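Local coordinates for protein putative cyclohexadienyl dehydrogenase and ADH prephenate dehydrogenase (Rhizobium meliloti, PDB 4WJI) that probably catalyses the NAD(P)-dependent oxidative decarboxylation of prephenate to 4-hydroxyphenylpyruvate in tyrosine biosynthesis, and binds NADP and tyrosine, at residues Pro123-Thr127 with Gly138-Gly142; Ile19-Ile23 with Phe164-Leu168; Val62-Val68 with Ile84-Lys89. One frame throughout, in Å; residues are numbered along the deposited sequence.

Contact 1. Residues Pro123-Thr127 with Gly138-Gly142; sequences PIAGT and GLFRG. With TYR (tyrosine), chain C; NAP (NADP nicotinamide-adenine-dinucleotide phosphate), chain B.
P123 and A125 pack on F140 and L139 through apolar contacts, and no hydrogen bond crosses between the segments. P123 and F140 lie side by side and point the same way, CB of P123 sitting 3.7 Å from CE1 of F140. The methyl CB of A125 meets the same ring at CD1 (3.9 Å) and also lies 3.7 Å from the carbonyl O of L139. L139 carries its CG anti to the backbone N (chi1 176°), which sends CD1 over the backbone of G126, 3.9 Å from its N, while its CB stands above the centre of the F140 ring. That ring also makes an edge-to-face stack with W165. G138 to R141 form a type I beta turn that presents L139 and F140 to the other segment.

The amino N of the bound tyrosine donates to T127 O at 3.0 Å. The nicotinamide meets the loop through close carbon-oxygen contacts: C4N of NADP lies 3.2 Å from A125 O and C5N lies 3.4 Å from P123 O. CA of G126 is 3.3 Å from the carboxamide O7N, so close that any side chain at G126 would collide with it. The arrangement is that of a loop after a Rossmann-type strand, lining the NADP and tyrosine pockets and consistent with an active-site position: backbone from P123 to T127 separates the L139-F140 turn from both ligands.

Contact 2. Residues Ile19-Ile23 with Phe164-Leu168; sequences IARDI and FWETL
The ring of F164 is met near its plane, at the edge, by two isoleucines of the facing helix: CG1 of I23 is 3.9 Å from CZ, and CG2 of I19 is 4.1 Å from the same atom. One face of this phenyl carries CD1 of L168 from its own segment, offset toward the rim. W165 has CD2 of F164 over one of its faces, also toward the rim, and takes CD1 of I19 obliquely at CH2 (3.8 Å). These side chains join two helices of the Rossmann-type nucleotide-binding domain. Helix 14-26 follows the first strand and the glycine-rich turn beside the cofactor, whereas helix 155-167 precedes the edge strand 171-174. Strand 4-10 lies beneath both, touching I19, I23 and F164.

I19 serves both rings. Its CG1 stands anti to the carbonyl carbon and CG2 anti to the backbone N (chi1 -66°), and this split delivers CG2 to F164 and the CG1-CD1 branch to W165; the I19 side chain crosses each aromatic side chain at about a right angle. An alanine here would probably leave the F164 edge and W165 CH2 without their isoleucine partners, opening a gap between the two helices.

D22 faces L168, whose CG packs 3.8 Å from CB of the aspartate and 3.7 Å from its OD2. OD1 of D22 accepts a hydrogen bond from the backbone N of G138, outside the two segments. On the other branch, a water lies between the segments, 2.7 Å from OD2 of D22 and 2.8 Å from the carbonyl O of L168.

Contact 3. Residues Val62-Val68 with Ile84-Lys89; sequences VEGADLV and IAAHLK. With MG (magnesium ion), chain D.
One water is gripped by three backbone groups, V62 O and A65 O on one segment and K89 N on the other: it donates to each carbonyl O at 2.8 Å and accepts from the K89 amide at 3.0 Å. A second water, taking the G64 amide and donating to H87 O, ties the same turn to H87, two residues before K89. Beyond, the extended K89 side chain runs past A65 O to a salt bridge, NZ to D66 OD1 at 2.6 Å. The ammonium comes in 41° above the carboxylate plane, while D66 OD2 accepts from T6 N.

The type II turn V62-A65 leads into strand 67-70, and I84-K89 ends the helical crossover to parallel strand 93-96, a beta-alpha-beta unit of the Rossmann fold. Under the turn, L88 CD2 reaches both V62 CB and V68 CG2, and V62 CG1 packs on I84 CG2.

Nearer the surface, H87 ND1 donates to the anti lone pair of E63 OE2 at 3.0 Å, the carboxylate and imidazole nearly coplanar (16°). This second-shell bond probably steadies the ring, whose NE2 binds magnesium at 2.4 Å beside five waters.

How the contacts relate
From the N terminus, the chain enters contact 2 first, on helix 14-26, and that contact closes only at 164-168, enclosing a loop that holds both of the others. Inside it, contact 3 closes a short loop round helix 77-84, and contact 1 then closes another between strands 117-123 and 144-147; these two are in series and do not cross. Contacts 1 and 2 touch, P123 CB packing on W165 CH2, so the helix pair and the ligand-facing loop form one continuous region. Contact 3 touches neither: its nearest atoms are about 12 Å from contact 1 and about 4 Å from contact 2. It lies by the N-terminal ends of the parallel strands, where 67-70 begins.

Contact 1. Residues Pro123-Thr127 with Gly138-Gly142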
loop_
_atom_site.group_PDB
_atom_site.type_symbol
_atom_site.label_atom_id
_atom_site.label_comp_id
_atom_site.label_asym_id
_atom_site.label_seq_id
_atom_site.Cartn_x
_atom_site.Cartn_y
_atom_site.Cartn_z
ATOM N N PRO A 123 -6.077 15.895 11.481
ATOM C CA PRO A 123 -6.518 14.526 11.730
ATOM C C PRO A 123 -5.711 13.535 10.852
ATOM O O PRO A 123 -5.627 13.696 9.636
ATOM C CB PRO A 123 -8.005 14.549 11.343
ATOM C CG PRO A 123 -8.056 15.596 10.243
ATOM C CD PRO A 123 -7.042 16.625 10.639
ATOM N N ILE A 124 -5.188 12.485 11.500
ATOM C CA ILE A 124 -4.327 11.483 10.839
ATOM C C ILE A 124 -5.236 10.385 10.335
ATOM O O ILE A 124 -5.231 9.269 10.832
ATOM C CB ILE A 124 -3.209 11.024 11.762
ATOM C CG1 ILE A 124 -2.506 12.208 12.425
ATOM C CG2 ILE A 124 -2.245 10.150 11.008
ATOM C CD1 ILE A 124 -1.904 13.252 11.486
ATOM N N ALA A 125 -6.048 10.723 9.328
ATOM C CA ALA A 125 -7.120 9.841 8.881
ATOM C C ALA A 125 -7.553 10.314 7.503
ATOM O O ALA A 125 -7.732 11.500 7.274
ATOM C CB ALA A 125 -8.335 9.944 9.813
ATOM N N GLY A 126 -7.793 9.387 6.585
ATOM C CA GLY A 126 -8.337 9.747 5.285
ATOM C C GLY A 126 -8.451 8.561 4.362
ATOM O O GLY A 126 -8.256 7.449 4.759
ATOM N N THR A 127 -8.893 8.848 3.140
ATOM C CA THR A 127 -8.991 7.860 2.082
ATOM C C THR A 127 -8.401 8.527 0.839
ATOM O O THR A 127 -7.971 9.688 0.896
ATOM C CB THR A 127 -10.428 7.433 1.775
ATOM O OG1 THR A 127 -11.121 8.483 1.079
ATOM C CG2 THR A 127 -11.205 6.986 3.014
ATOM N N GLY A 138 -17.536 8.372 11.090
ATOM C CA GLY A 138 -16.660 7.376 11.684
ATOM C C GLY A 138 -15.251 7.365 11.116
ATOM O O GLY A 138 -14.453 6.550 11.540
ATOM N N LEU A 139 -14.919 8.318 10.229
ATOM C CA LEU A 139 -13.556 8.352 9.654
ATOM C C LEU A 139 -12.468 8.504 10.708
ATOM O O LEU A 139 -11.357 8.009 10.531
ATOM C CB LEU A 139 -13.457 9.466 8.613
ATOM C CG LEU A 139 -12.087 9.725 7.981
ATOM C CD1 LEU A 139 -11.586 8.562 7.172
ATOM C CD2 LEU A 139 -12.121 10.968 7.096
ATOM N N PHE A 140 -12.774 9.225 11.785
ATOM C CA PHE A 140 -11.782 9.576 12.786
ATOM C C PHE A 140 -11.706 8.614 13.954
ATOM O O PHE A 140 -10.885 8.802 14.837
ATOM C CB PHE A 140 -12.021 11.020 13.234
ATOM C CG PHE A 140 -12.171 11.946 12.078
ATOM C CD1 PHE A 140 -11.066 12.280 11.300
ATOM C CD2 PHE A 140 -13.384 12.502 11.754
ATOM C CE1 PHE A 140 -11.207 13.132 10.194
ATOM C CE2 PHE A 140 -13.532 13.320 10.647
ATOM C CZ PHE A 140 -12.455 13.660 9.895
ATOM N N ARG A 141 -12.565 7.591 13.972
ATOM C CA ARG A 141 -12.634 6.669 15.132
ATOM C C ARG A 141 -11.360 5.854 15.190
ATOM O O ARG A 141 -10.989 5.204 14.218
ATOM C CB ARG A 141 -13.830 5.733 14.952
ATOM C CG ARG A 141 -15.185 6.392 15.087
ATOM C CD ARG A 141 -16.380 5.409 14.982
ATOM N N GLY A 142 -10.716 5.832 16.343
ATOM C CA GLY A 142 -9.504 5.089 16.551
ATOM C C GLY A 142 -8.267 5.631 15.876
ATOM O O GLY A 142 -7.248 4.918 15.796
HETATM N N TYR C . -5.381 9.844 2.329
HETATM C CA TYR C . -4.446 8.893 2.988
HETATM C C TYR C . -4.892 7.481 2.721
HETATM O O TYR C . -5.877 7.318 2.005
HETATM C CB TYR C . -4.361 9.157 4.496
HETATM C CG TYR C . -3.902 10.557 4.882
HETATM C CD1 TYR C . -3.257 11.410 3.986
HETATM C CD2 TYR C . -4.134 11.021 6.151
HETATM C CE1 TYR C . -2.858 12.682 4.361
HETATM C CE2 TYR C . -3.719 12.263 6.563
HETATM C CZ TYR C . -3.104 13.111 5.680
HETATM O OH TYR C . -2.743 14.379 6.051
HETATM O OXT TYR C . -4.245 6.543 3.243
HETATM P PA NAP B . -11.226 17.733 -0.985
HETATM O O1A NAP B . -12.103 16.567 -0.734
HETATM O O2A NAP B . -10.612 17.975 -2.322
HETATM O O5B NAP B . -12.056 19.055 -0.610
HETATM C C5B NAP B . -11.542 20.339 -0.941
HETATM C C4B NAP B . -12.408 21.468 -0.386
HETATM O O4B NAP B . -11.675 22.682 -0.496
HETATM C C3B NAP B . -13.673 21.695 -1.196
HETATM O O3B NAP B . -14.681 22.300 -0.403
HETATM C C2B NAP B . -13.243 22.716 -2.215
HETATM O O2B NAP B . -14.307 23.518 -2.644
HETATM C C1B NAP B . -12.303 23.568 -1.406
HETATM N N9A NAP B . -11.269 24.341 -2.147
HETATM C C8A NAP B . -10.405 23.894 -3.044
HETATM N N7A NAP B . -9.572 24.804 -3.481
HETATM C C5A NAP B . -9.929 25.939 -2.819
HETATM C C6A NAP B . -9.437 27.260 -2.849
HETATM N N6A NAP B . -8.409 27.603 -3.648
HETATM N N1A NAP B . -10.006 28.133 -2.044
HETATM C C2A NAP B . -11.006 27.760 -1.264
HETATM N N3A NAP B . -11.544 26.558 -1.175
HETATM C C4A NAP B . -10.982 25.664 -1.978
HETATM O O3 NAP B . -10.060 17.808 0.111
HETATM P PN NAP B . -9.852 17.140 1.547
HETATM O O1N NAP B . -9.332 15.818 1.285
HETATM O O2N NAP B . -11.041 17.307 2.381
HETATM O O5D NAP B . -8.617 18.005 2.124
HETATM C C5D NAP B . -8.800 19.222 2.802
HETATM C C4D NAP B . -7.608 19.449 3.727
HETATM O O4D NAP B . -7.481 18.324 4.573
HETATM C C3D NAP B . -6.297 19.565 3.008
HETATM O O3D NAP B . -5.511 20.582 3.606
HETATM C C2D NAP B . -5.645 18.214 3.177
HETATM O O2D NAP B . -4.246 18.344 3.151
HETATM C C1D NAP B . -6.151 17.862 4.575
HETATM N N1N NAP B . -6.273 16.425 4.866
HETATM C C2N NAP B . -6.618 15.559 3.910
HETATM C C3N NAP B . -6.730 14.216 4.177
HETATM C C7N NAP B . -7.087 13.180 3.136
HETATM O O7N NAP B . -6.837 12.026 3.358
HETATM N N7N NAP B . -7.663 13.596 2.030
HETATM C C4N NAP B . -6.491 13.793 5.458
HETATM C C5N NAP B . -6.165 14.712 6.421
HETATM C C6N NAP B . -6.026 16.037 6.111
HETATM P P2B NAP B . -14.964 23.341 -4.102
HETATM O O1X NAP B . -15.176 21.877 -4.300
HETATM O O2X NAP B . -16.245 24.117 -3.995
HETATM O O3X NAP B . -14.016 23.889 -5.152
#

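Contact 2. Residues Ile19-Ile23 with Phe164-Leu168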
loop_
_atom_site.group_PDB
_atom_site.type_symbol
_atom_site.label_atom_id
_atom_site.label_comp_id
_atom_site.label_asym_id
_atom_site.label_seq_id
_atom_site.Cartn_x
_atom_site.Cartn_y
_atom_site.Cartn_z
ATOM N N ILE A 19 -16.364 15.508 8.947
ATOM C CA ILE A 19 -16.591 16.264 10.199
ATOM C C ILE A 19 -18.069 16.655 10.298
ATOM O O ILE A 19 -18.703 16.460 11.332
ATOM C CB ILE A 19 -15.671 17.484 10.268
ATOM C CG1 ILE A 19 -14.204 17.028 10.377
ATOM C CG2 ILE A 19 -16.076 18.388 11.390
ATOM C CD1 ILE A 19 -13.208 18.145 10.283
ATOM N N ALA A 20 -18.638 17.146 9.212
ATOM C CA ALA A 20 -20.058 17.495 9.232
ATOM C C ALA A 20 -20.961 16.316 9.641
ATOM O O ALA A 20 -21.850 16.469 10.463
ATOM C CB ALA A 20 -20.504 18.054 7.891
ATOM N N ARG A 21 -20.687 15.136 9.084
ATOM C CA ARG A 21 -21.503 13.969 9.374
ATOM C C ARG A 21 -21.339 13.554 10.835
ATOM O O ARG A 21 -22.331 13.176 11.470
ATOM C CB ARG A 21 -21.162 12.827 8.411
ATOM C CG ARG A 21 -21.691 13.030 6.996
ATOM C CD ARG A 21 -21.246 11.915 6.091
ATOM N NE ARG A 21 -21.724 11.981 4.698
ATOM C CZ ARG A 21 -21.086 12.563 3.688
ATOM N NH1 ARG A 21 -20.010 13.305 3.907
ATOM N NH2 ARG A 21 -21.531 12.447 2.443
ATOM N N ASP A 22 -20.129 13.623 11.362
ATOM C CA ASP A 22 -19.909 13.289 12.768
ATOM C C ASP A 22 -20.588 14.283 13.728
ATOM O O ASP A 22 -21.138 13.873 14.773
ATOM C CB ASP A 22 -18.424 13.238 13.107
ATOM C CG ASP A 22 -17.750 12.038 12.584
ATOM O OD1 ASP A 22 -18.422 10.981 12.360
ATOM O OD2 ASP A 22 -16.490 12.132 12.441
ATOM N N ILE A 23 -20.524 15.574 13.403
ATOM C CA ILE A 23 -21.205 16.574 14.200
ATOM C C ILE A 23 -22.684 16.272 14.249
ATOM O O ILE A 23 -23.287 16.335 15.330
ATOM C CB ILE A 23 -20.955 18.019 13.650
ATOM C CG1 ILE A 23 -19.503 18.459 13.827
ATOM C CG2 ILE A 23 -21.909 19.010 14.298
ATOM C CD1 ILE A 23 -19.167 19.672 12.957
ATOM N N PHE A 164 -13.376 18.095 21.358
ATOM C CA PHE A 164 -14.101 17.926 20.099
ATOM C C PHE A 164 -13.579 16.702 19.306
ATOM O O PHE A 164 -14.328 15.777 18.943
ATOM C CB PHE A 164 -13.973 19.200 19.289
ATOM C CG PHE A 164 -14.665 19.137 17.920
ATOM C CD1 PHE A 164 -16.045 19.244 17.817
ATOM C CD2 PHE A 164 -13.938 18.918 16.787
ATOM C CE1 PHE A 164 -16.698 19.234 16.583
ATOM C CE2 PHE A 164 -14.587 18.854 15.539
ATOM C CZ PHE A 164 -15.956 19.022 15.446
ATOM N N TRP A 165 -12.259 16.641 19.171
ATOM C CA TRP A 165 -11.642 15.513 18.444
ATOM C C TRP A 165 -11.791 14.197 19.154
ATOM O O TRP A 165 -12.007 13.141 18.520
ATOM C CB TRP A 165 -10.209 15.801 18.064
ATOM C CG TRP A 165 -10.098 16.710 16.883
ATOM C CD1 TRP A 165 -9.691 17.997 16.867
ATOM C CD2 TRP A 165 -10.475 16.394 15.522
ATOM N NE1 TRP A 165 -9.810 18.517 15.569
ATOM C CE2 TRP A 165 -10.244 17.519 14.738
ATOM C CE3 TRP A 165 -10.925 15.219 14.886
ATOM C CZ2 TRP A 165 -10.539 17.535 13.341
ATOM C CZ3 TRP A 165 -11.166 15.246 13.540
ATOM C CH2 TRP A 165 -10.970 16.374 12.786
ATOM N N GLU A 166 -11.705 14.220 20.486
ATOM C CA GLU A 166 -11.962 13.017 21.255
ATOM C C GLU A 166 -13.379 12.517 21.054
ATOM O O GLU A 166 -13.616 11.305 20.967
ATOM C CB GLU A 166 -11.605 13.224 22.746
ATOM C CG GLU A 166 -10.112 13.305 22.993
ATOM C CD GLU A 166 -9.730 13.638 24.437
ATOM O OE1 GLU A 166 -10.631 14.032 25.237
ATOM O OE2 GLU A 166 -8.514 13.559 24.770
ATOM N N THR A 167 -14.323 13.428 20.936
ATOM C CA THR A 167 -15.733 13.076 20.747
ATOM C C THR A 167 -15.963 12.466 19.377
ATOM O O THR A 167 -16.820 11.597 19.213
ATOM C CB THR A 167 -16.638 14.264 21.028
ATOM O OG1 THR A 167 -16.315 14.794 22.324
ATOM C CG2 THR A 167 -18.093 13.836 20.950
ATOM N N LEU A 168 -15.162 12.907 18.405
ATOM C CA LEU A 168 -15.178 12.286 17.061
ATOM C C LEU A 168 -14.472 10.926 17.025
ATOM O O LEU A 168 -14.508 10.241 15.992
ATOM C CB LEU A 168 -14.594 13.275 16.046
ATOM C CG LEU A 168 -15.528 14.201 15.306
ATOM C CD1 LEU A 168 -16.532 14.901 16.178
ATOM C CD2 LEU A 168 -14.805 15.218 14.427
HETATM O O HOH W 1 -15.255 9.894 13.287
#

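Contact 3. Residues Val62-Val68 with Ile84-Lys89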
loop_
_atom_site.group_PDB
_atom_site.type_symbol
_atom_site.label_atom_id
_atom_site.label_comp_id
_atom_site.label_asym_id
_atom_site.label_seq_id
_atom_site.Cartn_x
_atom_site.Cartn_y
_atom_site.Cartn_z
ATOM N N VAL A 62 -18.850 32.734 8.812
ATOM C CA VAL A 62 -18.250 32.797 10.129
ATOM C C VAL A 62 -18.945 33.755 11.086
ATOM O O VAL A 62 -18.601 33.788 12.255
ATOM C CB VAL A 62 -16.740 33.080 10.105
ATOM C CG1 VAL A 62 -16.048 32.076 9.218
ATOM C CG2 VAL A 62 -16.429 34.496 9.621
ATOM N N GLU A 63 -19.911 34.529 10.615
ATOM C CA GLU A 63 -20.547 35.531 11.481
ATOM C C GLU A 63 -21.234 34.844 12.676
ATOM O O GLU A 63 -22.063 33.969 12.499
ATOM C CB GLU A 63 -21.444 36.423 10.639
ATOM C CG GLU A 63 -20.577 37.305 9.717
ATOM C CD GLU A 63 -21.314 38.268 8.798
ATOM O OE1 GLU A 63 -22.579 38.271 8.753
ATOM O OE2 GLU A 63 -20.598 39.032 8.099
ATOM N N GLY A 64 -20.763 35.127 13.887
ATOM C CA GLY A 64 -21.308 34.489 15.094
ATOM C C GLY A 64 -20.902 33.073 15.388
ATOM O O GLY A 64 -21.401 32.451 16.314
ATOM N N ALA A 65 -19.971 32.527 14.607
ATOM C CA ALA A 65 -19.538 31.141 14.795
ATOM C C ALA A 65 -18.564 30.986 15.963
ATOM O O ALA A 65 -17.628 31.767 16.118
ATOM C CB ALA A 65 -18.924 30.586 13.522
ATOM N N ASP A 66 -18.805 29.981 16.776
ATOM C CA ASP A 66 -17.967 29.676 17.929
ATOM C C ASP A 66 -16.742 28.876 17.526
ATOM O O ASP A 66 -15.661 29.054 18.116
ATOM C CB ASP A 66 -18.774 28.873 18.966
ATOM C CG ASP A 66 -20.014 29.612 19.408
ATOM O OD1 ASP A 66 -19.882 30.647 20.139
ATOM O OD2 ASP A 66 -21.116 29.227 18.912
ATOM N N LEU A 67 -16.895 27.986 16.527
ATOM C CA LEU A 67 -15.789 27.176 15.995
ATOM C C LEU A 67 -15.856 27.298 14.459
ATOM O O LEU A 67 -16.936 27.178 13.869
ATOM C CB LEU A 67 -15.939 25.709 16.390
ATOM C CG LEU A 67 -14.859 24.782 15.821
ATOM C CD1 LEU A 67 -13.501 25.132 16.366
ATOM C CD2 LEU A 67 -15.243 23.359 16.156
ATOM N N VAL A 68 -14.698 27.583 13.843
ATOM C CA VAL A 68 -14.548 27.654 12.398
ATOM C C VAL A 68 -13.501 26.633 12.007
ATOM O O VAL A 68 -12.369 26.663 12.531
ATOM C CB VAL A 68 -14.061 29.048 11.968
ATOM C CG1 VAL A 68 -13.848 29.119 10.475
ATOM C CG2 VAL A 68 -15.051 30.104 12.427
ATOM N N ILE A 84 -11.969 35.865 6.058
ATOM C CA ILE A 84 -12.837 35.748 7.263
ATOM C C ILE A 84 -12.449 36.671 8.427
ATOM O O ILE A 84 -13.220 36.896 9.331
ATOM C CB ILE A 84 -12.889 34.276 7.773
ATOM C CG1 ILE A 84 -11.526 33.772 8.345
ATOM C CG2 ILE A 84 -13.436 33.369 6.698
ATOM C CD1 ILE A 84 -11.555 32.374 8.936
ATOM N N ALA A 85 -11.230 37.221 8.388
ATOM C CA ALA A 85 -10.653 37.850 9.566
ATOM C C ALA A 85 -11.565 38.887 10.222
ATOM O O ALA A 85 -11.721 38.890 11.445
ATOM C CB ALA A 85 -9.323 38.498 9.202
ATOM N N ALA A 86 -12.100 39.787 9.396
ATOM C CA ALA A 86 -12.893 40.915 9.879
ATOM C C ALA A 86 -14.286 40.540 10.393
ATOM O O ALA A 86 -14.968 41.372 10.995
ATOM C CB ALA A 86 -13.028 41.975 8.792
ATOM N N HIS A 87 -14.682 39.306 10.128
ATOM C CA HIS A 87 -16.014 38.817 10.390
ATOM C C HIS A 87 -16.122 37.840 11.537
ATOM O O HIS A 87 -17.235 37.478 11.956
ATOM C CB HIS A 87 -16.508 38.138 9.131
ATOM C CG HIS A 87 -16.594 39.065 7.970
ATOM N ND1 HIS A 87 -17.759 39.704 7.628
ATOM C CD2 HIS A 87 -15.651 39.491 7.095
ATOM C CE1 HIS A 87 -17.538 40.485 6.584
ATOM N NE2 HIS A 87 -16.264 40.377 6.243
ATOM N N LEU A 88 -14.992 37.468 12.100
ATOM C CA LEU A 88 -14.970 36.579 13.257
ATOM C C LEU A 88 -15.400 37.288 14.535
ATOM O O LEU A 88 -14.969 38.417 14.784
ATOM C CB LEU A 88 -13.562 36.037 13.443
ATOM C CG LEU A 88 -13.030 35.118 12.345
ATOM C CD1 LEU A 88 -11.504 35.002 12.377
ATOM C CD2 LEU A 88 -13.679 33.737 12.429
ATOM N N LYS A 89 -16.186 36.615 15.366
ATOM C CA LYS A 89 -16.566 37.259 16.622
ATOM C C LYS A 89 -15.440 37.091 17.657
ATOM O O LYS A 89 -14.640 36.174 17.565
ATOM C CB LYS A 89 -17.868 36.732 17.193
ATOM C CG LYS A 89 -17.803 35.337 17.695
ATOM C CD LYS A 89 -19.026 34.989 18.528
ATOM C CE LYS A 89 -19.011 33.549 18.961
ATOM N NZ LYS A 89 -20.273 33.149 19.680
HETATM MG MG MG D . -15.368 41.417 4.215
HETATM O O HOH W 2 -16.800 33.859 14.414
HETATM O O HOH W 3 -19.063 37.475 14.092
HETATM O O HOH W 4 -16.756 40.313 2.914
HETATM O O HOH W 5 -16.314 42.974 4.852
HETATM O O HOH W 6 -13.221 41.969 5.219
HETATM O O HOH W 7 -14.373 42.171 2.660
HETATM O O HOH W 8 -13.901 39.633 3.817
#